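Local coordinates for putative DNA protection protein (Streptomyces coelicolor, PDB 4CYB) that probably oxidises and stores iron as a Dps-type member of the ferritin superfamily, working as a twelve-subunit assembly, at residues Leu28-Ala33 against Ile96-Arg101; Ala33-Leu38 against Glu121-Glu126. All blocks are in the same frame, centred on the assembly; numbering follows the deposited sequence.

How the contacts relate
Both contacts use helix 18-48, a long helix of the ferritin-like bundle, and they share Ala33. Contact 1 sets the loop following the short helix 90-96 against this helix and is only partly buried. Contact 2 packs the helix against helix 109-136 inside the chain and is buried. The chemistry follows the place: at the more open contact a lysine, hydroxyls and backbone carbonyls mix with a few methyl groups, whereas contact 2 rests mainly on aliphatic packing, with acids at one end. That end is where the two meet. Lys30 NZ of contact 1 lies 2.8 Å from Glu126 OE2 of contact 2, a salt bridge joining helix 18-48 to helix 109-136; the same ammonium also reaches the loop.

Contact 1: residues Leu28-Ala33 against Ile96-Arg101; sequences LNKVLA and ITTVPR
Ala33 on helix 18-48 and Thr97 in the loop after helix 90-96 bring the two backbones nearest, their CA atoms 5.0 Å apart. Alanine suits this close approach, its lone methyl filling the narrow gap: CB, directed at the loop, meets Ile96 CG2 at 3.6 Å and lies 3.9 Å from Thr97 N. The same Ile96 methyl lies 3.9 Å from Lys30 CD, and the two side chains run alongside, pointing opposite ways. Lys30 starts with CG anti to its backbone N (chi1 179°), then bends at chi2 and chi4, which carries CE past Ile96 O at 3.3 Å and turns the ammonium toward Thr98. There NZ donates to Thr98 OG1 at 2.9 Å, the lysine meeting the threonine side chain nearly crosswise; NZ also forms salt bridges with Asp34 and Glu126. A methionine in place of Lys30 would probably leave those two acids without the charge between them and Thr98 OG1 without its donor. Thr97 shapes the loop itself: OG1 accepts from Val99 N at 3.0 Å, closing an ST turn, and also hydrogen-bonds Asp34. Past the turn, Val99 O bonds Arg91 of a neighbouring subunit. A short helix between the two halves of the bundle is characteristic of Dps proteins, and here methyl packing, hydroxyls and a lysine charge together fix its exit to the bundle's first long helix.

Contact 2: residues Ala33-Leu38 against Glu121-Glu126; sequences ADTRIL and ELILTE
One face of the Asp34 carboxylate is covered by the CD2 methyl of Leu122, 3.4 Å from OD2 and approaching at about a right angle to the aspartate chain; the opposite face looks back at its own helix, with Lys30 O 3.4 Å from Asp34 CG. This is helix packing within the ferritin-like four-helix bundle, where segments 33-38 and 121-126 run antiparallel at 159° with their axes 10.3 Å apart. Besides the side chains of Lys30 and Thr97, the carboxylate holds the loop backbone: OD1 also accepts from Thr98 N. Glu126 brings a second acid near, its OE2 4.4 Å from Asp34 OD2, a repulsion that the ammonium shared by the two acids probably offsets. An aspartate suits this buried place because its short chain keeps the charge beside these partners, while its CB packs on Ile123 CG1 at 3.7 Å. Ile123 is the main apolar side chain of the contact. Its CG1 stands anti to the carbonyl carbon (chi1 -65°), and chi2 near 173° extends the branch toward helix 18-48. The methyl at its end lies by Thr35, whose OG1 bonds Val31 O one turn back, and by Leu38: Ile123 CD1 is 3.8 Å from Asp34 O and 3.7 Å from Leu38 CD2.

Contact 1: residues Leu28-Ala33 against Ile96-Arg101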
ATOM      1  N   LEU J  28     -23.406   2.593  29.274  1.00 22.26           N
ATOM      2  CA  LEU J  28     -22.867   2.403  27.897  1.00 20.85           C
ATOM      3  C   LEU J  28     -24.006   2.192  26.930  1.00 21.78           C
ATOM      4  O   LEU J  28     -23.918   2.690  25.776  1.00 25.49           O
ATOM      5  CB  LEU J  28     -21.855   1.242  27.840  1.00 20.78           C
ATOM      6  CG  LEU J  28     -20.497   1.573  28.479  1.00 21.12           C
ATOM      7  CD1 LEU J  28     -19.626   0.346  28.716  1.00 22.65           C
ATOM      8  CD2 LEU J  28     -19.730   2.657  27.710  1.00 25.46           C
ATOM      9  N   ASN J  29     -25.033   1.439  27.340  1.00 20.89           N
ATOM     10  CA  ASN J  29     -26.135   1.172  26.439  1.00 22.52           C
ATOM     11  C   ASN J  29     -26.921   2.416  26.078  1.00 22.47           C
ATOM     12  O   ASN J  29     -27.462   2.508  24.999  1.00 21.02           O
ATOM     13  CB  ASN J  29     -27.067   0.037  26.884  1.00 22.99           C
ATOM     14  CG  ASN J  29     -26.607  -1.319  26.372  1.00 26.28           C
ATOM     15  OD1 ASN J  29     -26.226  -1.456  25.201  1.00 26.28           O
ATOM     16  ND2 ASN J  29     -26.675  -2.328  27.228  1.00 22.52           N
ATOM     17  N   LYS J  30     -27.015   3.368  26.995  1.00 22.64           N
ATOM     18  CA  LYS J  30     -27.691   4.617  26.647  1.00 20.54           C
ATOM     19  C   LYS J  30     -26.875   5.398  25.624  1.00 21.25           C
ATOM     20  O   LYS J  30     -27.433   5.913  24.623  1.00 21.55           O
ATOM     21  CB  LYS J  30     -27.971   5.473  27.927  1.00 21.98           C
ATOM     22  CG  LYS J  30     -28.660   6.820  27.632  1.00 25.94           C
ATOM     23  CD  LYS J  30     -29.920   6.657  26.782  1.00 26.25           C
ATOM     24  CE  LYS J  30     -30.767   7.926  26.854  1.00 26.50           C
ATOM     25  NZ  LYS J  30     -30.015   9.158  26.551  1.00 25.01           N
ATOM     26  N   VAL J  31     -25.582   5.495  25.855  1.00 21.59           N
ATOM     27  CA  VAL J  31     -24.688   6.168  24.898  1.00 21.74           C
ATOM     28  C   VAL J  31     -24.810   5.461  23.545  1.00 19.91           C
ATOM     29  O   VAL J  31     -24.835   6.112  22.496  1.00 21.17           O
ATOM     30  CB  VAL J  31     -23.229   6.161  25.390  1.00 23.40           C
ATOM     31  CG1 VAL J  31     -22.280   6.653  24.285  1.00 24.54           C
ATOM     32  CG2 VAL J  31     -23.122   7.090  26.623  1.00 24.62           C
ATOM     33  N   LEU J  32     -24.812   4.141  23.583  1.00 20.66           N
ATOM     34  CA  LEU J  32     -24.886   3.313  22.329  1.00 22.25           C
ATOM     35  C   LEU J  32     -26.182   3.590  21.579  1.00 22.95           C
ATOM     36  O   LEU J  32     -26.159   3.817  20.354  1.00 21.59           O
ATOM     37  CB  LEU J  32     -24.763   1.845  22.724  1.00 22.70           C
ATOM     38  CG  LEU J  32     -24.490   0.783  21.687  1.00 28.20           C
ATOM     39  CD1 LEU J  32     -23.324   1.245  20.798  1.00 23.88           C
ATOM     40  CD2 LEU J  32     -24.193  -0.502  22.448  1.00 25.15           C
ATOM     41  N   ALA J  33     -27.320   3.604  22.295  1.00 19.25           N
ATOM     42  CA  ALA J  33     -28.631   3.920  21.678  1.00 21.97           C
ATOM     43  C   ALA J  33     -28.609   5.304  21.042  1.00 20.99           C
ATOM     44  O   ALA J  33     -29.031   5.475  19.899  1.00 21.63           O
ATOM     45  CB  ALA J  33     -29.787   3.773  22.704  1.00 19.87           C
ATOM     46  N   ILE J  96     -34.800   3.156  24.094  1.00 26.62           N
ATOM     47  CA  ILE J  96     -33.795   3.563  25.060  1.00 23.66           C
ATOM     48  C   ILE J  96     -33.309   5.002  24.778  1.00 25.00           C
ATOM     49  O   ILE J  96     -33.002   5.798  25.731  1.00 23.90           O
ATOM     50  CB  ILE J  96     -32.561   2.603  25.013  1.00 24.78           C
ATOM     51  CG1 ILE J  96     -32.952   1.181  25.463  1.00 27.73           C
ATOM     52  CG2 ILE J  96     -31.390   3.182  25.861  1.00 24.04           C
ATOM     53  CD1 ILE J  96     -31.858   0.121  25.238  1.00 24.58           C
ATOM     54  N   THR J  97     -33.224   5.374  23.493  1.00 24.07           N
ATOM     55  CA  THR J  97     -32.581   6.669  23.146  1.00 23.19           C
ATOM     56  C   THR J  97     -33.438   7.854  23.612  1.00 24.52           C
ATOM     57  O   THR J  97     -34.673   7.742  23.708  1.00 24.43           O
ATOM     58  CB  THR J  97     -32.377   6.807  21.619  1.00 24.85           C
ATOM     59  OG1 THR J  97     -31.657   8.026  21.329  1.00 23.79           O
ATOM     60  CG2 THR J  97     -33.757   6.780  20.858  1.00 26.68           C
ATOM     61  N   THR J  98     -32.803   8.985  23.891  1.00 24.72           N
ATOM     62  CA  THR J  98     -33.588  10.191  24.013  1.00 27.09           C
ATOM     63  C   THR J  98     -33.338  11.204  22.870  1.00 28.32           C
ATOM     64  O   THR J  98     -33.761  12.352  22.943  1.00 26.60           O
ATOM     65  CB  THR J  98     -33.343  10.864  25.375  1.00 25.49           C
ATOM     66  OG1 THR J  98     -31.959  11.100  25.548  1.00 26.13           O
ATOM     67  CG2 THR J  98     -33.890   9.983  26.552  1.00 29.17           C
ATOM     68  N   VAL J  99     -32.658  10.786  21.796  1.00 24.73           N
ATOM     69  CA  VAL J  99     -32.497  11.666  20.644  1.00 24.12           C
ATOM     70  C   VAL J  99     -33.807  11.650  19.853  1.00 25.33           C
ATOM     71  O   VAL J  99     -34.222  10.592  19.396  1.00 25.73           O
ATOM     72  CB  VAL J  99     -31.328  11.187  19.691  1.00 22.54           C
ATOM     73  CG1 VAL J  99     -31.175  12.152  18.504  1.00 23.45           C
ATOM     74  CG2 VAL J  99     -30.042  11.081  20.488  1.00 19.74           C
ATOM     75  N   PRO J 100     -34.422  12.839  19.620  1.00 24.77           N
ATOM     76  CA  PRO J 100     -35.740  12.922  18.972  1.00 27.60           C
ATOM     77  C   PRO J 100     -35.702  12.411  17.527  1.00 29.27           C
ATOM     78  O   PRO J 100     -34.664  12.535  16.826  1.00 28.67           O
ATOM     79  CB  PRO J 100     -36.076  14.454  19.012  1.00 26.69           C
ATOM     80  CG  PRO J 100     -35.253  14.965  20.164  1.00 30.53           C
ATOM     81  CD  PRO J 100     -33.965  14.162  20.107  1.00 26.02           C
ATOM     82  N   ARG J 101     -36.814  11.828  17.083  1.00 26.91           N
ATOM     83  CA  ARG J 101     -36.949  11.411  15.678  1.00 23.15           C
ATOM     84  C   ARG J 101     -37.092  12.627  14.729  1.00 27.23           C
ATOM     85  O   ARG J 101     -37.920  13.561  14.981  1.00 25.48           O
ATOM     86  CB  ARG J 101     -38.169  10.496  15.534  1.00 23.79           C
ATOM     87  CG  ARG J 101     -38.387   9.978  14.108  1.00 22.57           C
ATOM     88  CD  ARG J 101     -39.602   9.064  14.096  1.00 25.94           C
ATOM     89  NE  ARG J 101     -39.955   8.688  12.747  1.00 26.87           N
ATOM     90  CZ  ARG J 101     -40.924   7.829  12.448  1.00 26.71           C
ATOM     91  NH1 ARG J 101     -41.567   7.192  13.423  1.00 27.30           N
ATOM     92  NH2 ARG J 101     -41.235   7.577  11.185  1.00 24.77           N
TER

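Contact 2: residues Ala33-Leu38 against Glu121-Glu126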
ATOM      1  N   ALA J  33     -27.320   3.604  22.295  1.00 19.25           N
ATOM      2  CA  ALA J  33     -28.631   3.920  21.678  1.00 21.97           C
ATOM      3  C   ALA J  33     -28.609   5.304  21.042  1.00 20.99           C
ATOM      4  O   ALA J  33     -29.031   5.475  19.899  1.00 21.63           O
ATOM      5  CB  ALA J  33     -29.787   3.773  22.704  1.00 19.87           C
ATOM      6  N   ASP J  34     -28.123   6.331  21.759  1.00 20.49           N
ATOM      7  CA  ASP J  34     -28.048   7.662  21.182  1.00 20.32           C
ATOM      8  C   ASP J  34     -27.088   7.756  19.959  1.00 20.34           C
ATOM      9  O   ASP J  34     -27.384   8.440  18.958  1.00 20.60           O
ATOM     10  CB  ASP J  34     -27.644   8.695  22.228  1.00 23.45           C
ATOM     11  CG  ASP J  34     -28.677   8.810  23.410  1.00 28.16           C
ATOM     12  OD1 ASP J  34     -29.891   8.563  23.207  1.00 25.83           O
ATOM     13  OD2 ASP J  34     -28.234   9.125  24.548  1.00 27.58           O
ATOM     14  N   THR J  35     -25.990   7.036  20.054  1.00 19.46           N
ATOM     15  CA  THR J  35     -24.989   7.043  19.006  1.00 20.11           C
ATOM     16  C   THR J  35     -25.527   6.278  17.780  1.00 20.22           C
ATOM     17  O   THR J  35     -25.256   6.678  16.638  1.00 21.13           O
ATOM     18  CB  THR J  35     -23.688   6.384  19.476  1.00 20.25           C
ATOM     19  OG1 THR J  35     -23.130   7.138  20.563  1.00 22.97           O
ATOM     20  CG2 THR J  35     -22.640   6.373  18.311  1.00 22.11           C
ATOM     21  N   ARG J  36     -26.249   5.194  17.996  1.00 19.09           N
ATOM     22  CA  ARG J  36     -26.989   4.569  16.854  1.00 19.51           C
ATOM     23  C   ARG J  36     -27.898   5.540  16.087  1.00 23.61           C
ATOM     24  O   ARG J  36     -27.869   5.597  14.843  1.00 19.48           O
ATOM     25  CB  ARG J  36     -27.776   3.335  17.284  1.00 21.72           C
ATOM     26  CG  ARG J  36     -26.914   2.203  17.808  1.00 22.06           C
ATOM     27  CD  ARG J  36     -26.540   1.310  16.643  1.00 21.66           C
ATOM     28  NE  ARG J  36     -27.691   0.710  15.975  1.00 22.95           N
ATOM     29  CZ  ARG J  36     -28.302  -0.388  16.428  1.00 25.45           C
ATOM     30  NH1 ARG J  36     -27.884  -0.959  17.563  1.00 24.19           N
ATOM     31  NH2 ARG J  36     -29.368  -0.872  15.786  1.00 23.87           N
ATOM     32  N   ILE J  37     -28.655   6.390  16.817  1.00 19.71           N
ATOM     33  CA  ILE J  37     -29.518   7.356  16.114  1.00 18.36           C
ATOM     34  C   ILE J  37     -28.636   8.398  15.377  1.00 18.67           C
ATOM     35  O   ILE J  37     -28.941   8.790  14.266  1.00 21.21           O
ATOM     36  CB  ILE J  37     -30.421   8.106  17.153  1.00 18.25           C
ATOM     37  CG1 ILE J  37     -31.255   7.063  17.918  1.00 19.81           C
ATOM     38  CG2 ILE J  37     -31.276   9.170  16.454  1.00 19.16           C
ATOM     39  CD1 ILE J  37     -32.198   6.291  17.009  1.00 20.84           C
ATOM     40  N   LEU J  38     -27.551   8.828  16.003  1.00 18.74           N
ATOM     41  CA  LEU J  38     -26.688   9.863  15.446  1.00 19.48           C
ATOM     42  C   LEU J  38     -25.980   9.345  14.183  1.00 19.96           C
ATOM     43  O   LEU J  38     -25.925  10.054  13.178  1.00 19.98           O
ATOM     44  CB  LEU J  38     -25.679  10.368  16.487  1.00 19.76           C
ATOM     45  CG  LEU J  38     -24.746  11.443  15.913  1.00 20.88           C
ATOM     46  CD1 LEU J  38     -25.547  12.569  15.244  1.00 21.39           C
ATOM     47  CD2 LEU J  38     -23.884  11.994  17.076  1.00 20.75           C
ATOM     48  N   GLU J 121     -24.747  17.418  21.423  1.00 23.70           N
ATOM     49  CA  GLU J 121     -24.805  18.032  22.762  1.00 26.98           C
ATOM     50  C   GLU J 121     -25.436  17.079  23.793  1.00 25.88           C
ATOM     51  O   GLU J 121     -24.961  17.004  24.944  1.00 26.66           O
ATOM     52  CB  GLU J 121     -25.538  19.390  22.739  1.00 30.25           C
ATOM     53  CG  GLU J 121     -25.379  20.134  24.076  1.00 46.44           C
ATOM     54  CD  GLU J 121     -24.945  21.595  23.935  1.00 57.26           C
ATOM     55  OE1 GLU J 121     -25.517  22.307  23.064  1.00 63.38           O
ATOM     56  OE2 GLU J 121     -24.026  22.034  24.687  1.00 61.19           O
ATOM     57  N   LEU J 122     -26.500  16.376  23.383  1.00 23.56           N
ATOM     58  CA  LEU J 122     -27.157  15.361  24.210  1.00 24.51           C
ATOM     59  C   LEU J 122     -26.175  14.268  24.668  1.00 27.63           C
ATOM     60  O   LEU J 122     -26.026  13.970  25.888  1.00 24.25           O
ATOM     61  CB  LEU J 122     -28.317  14.761  23.406  1.00 26.94           C
ATOM     62  CG  LEU J 122     -29.277  13.852  24.118  1.00 30.39           C
ATOM     63  CD1 LEU J 122     -30.667  13.931  23.463  1.00 30.28           C
ATOM     64  CD2 LEU J 122     -28.713  12.427  24.193  1.00 30.43           C
ATOM     65  N   ILE J 123     -25.474  13.665  23.684  1.00 24.83           N
ATOM     66  CA  ILE J 123     -24.450  12.668  23.940  1.00 22.99           C
ATOM     67  C   ILE J 123     -23.292  13.212  24.790  1.00 23.98           C
ATOM     68  O   ILE J 123     -22.863  12.548  25.742  1.00 26.93           O
ATOM     69  CB  ILE J 123     -23.947  12.073  22.576  1.00 25.22           C
ATOM     70  CG1 ILE J 123     -25.121  11.317  21.937  1.00 24.67           C
ATOM     71  CG2 ILE J 123     -22.784  11.110  22.813  1.00 24.37           C
ATOM     72  CD1 ILE J 123     -24.855  10.816  20.492  1.00 24.81           C
ATOM     73  N   LEU J 124     -22.813  14.415  24.495  1.00 23.90           N
ATOM     74  CA  LEU J 124     -21.686  15.032  25.296  1.00 22.99           C
ATOM     75  C   LEU J 124     -22.132  15.212  26.787  1.00 25.76           C
ATOM     76  O   LEU J 124     -21.380  14.847  27.709  1.00 23.37           O
ATOM     77  CB  LEU J 124     -21.252  16.384  24.692  1.00 21.97           C
ATOM     78  CG  LEU J 124     -20.462  16.236  23.381  1.00 24.95           C
ATOM     79  CD1 LEU J 124     -20.222  17.579  22.738  1.00 28.87           C
ATOM     80  CD2 LEU J 124     -19.091  15.583  23.627  1.00 25.08           C
ATOM     81  N   THR J 125     -23.367  15.667  26.990  1.00 25.60           N
ATOM     82  CA  THR J 125     -23.871  15.852  28.386  1.00 28.15           C
ATOM     83  C   THR J 125     -23.910  14.512  29.149  1.00 28.82           C
ATOM     84  O   THR J 125     -23.398  14.389  30.269  1.00 31.11           O
ATOM     85  CB  THR J 125     -25.234  16.557  28.351  1.00 29.72           C
ATOM     86  OG1 THR J 125     -25.052  17.833  27.716  1.00 27.38           O
ATOM     87  CG2 THR J 125     -25.780  16.767  29.781  1.00 32.14           C
ATOM     88  N   GLU J 126     -24.444  13.493  28.495  1.00 28.02           N
ATOM     89  CA  GLU J 126     -24.492  12.129  29.033  1.00 34.50           C
ATOM     90  C   GLU J 126     -23.100  11.572  29.295  1.00 32.95           C
ATOM     91  O   GLU J 126     -22.873  10.916  30.297  1.00 33.58           O
ATOM     92  CB  GLU J 126     -25.176  11.190  28.041  1.00 40.89           C
ATOM     93  CG  GLU J 126     -26.683  11.264  28.092  1.00 53.17           C
ATOM     94  CD  GLU J 126     -27.343  10.161  28.901  1.00 54.05           C
ATOM     95  OE1 GLU J 126     -26.655   9.345  29.622  1.00 45.81           O
ATOM     96  OE2 GLU J 126     -28.598  10.133  28.795  1.00 53.80           O
TER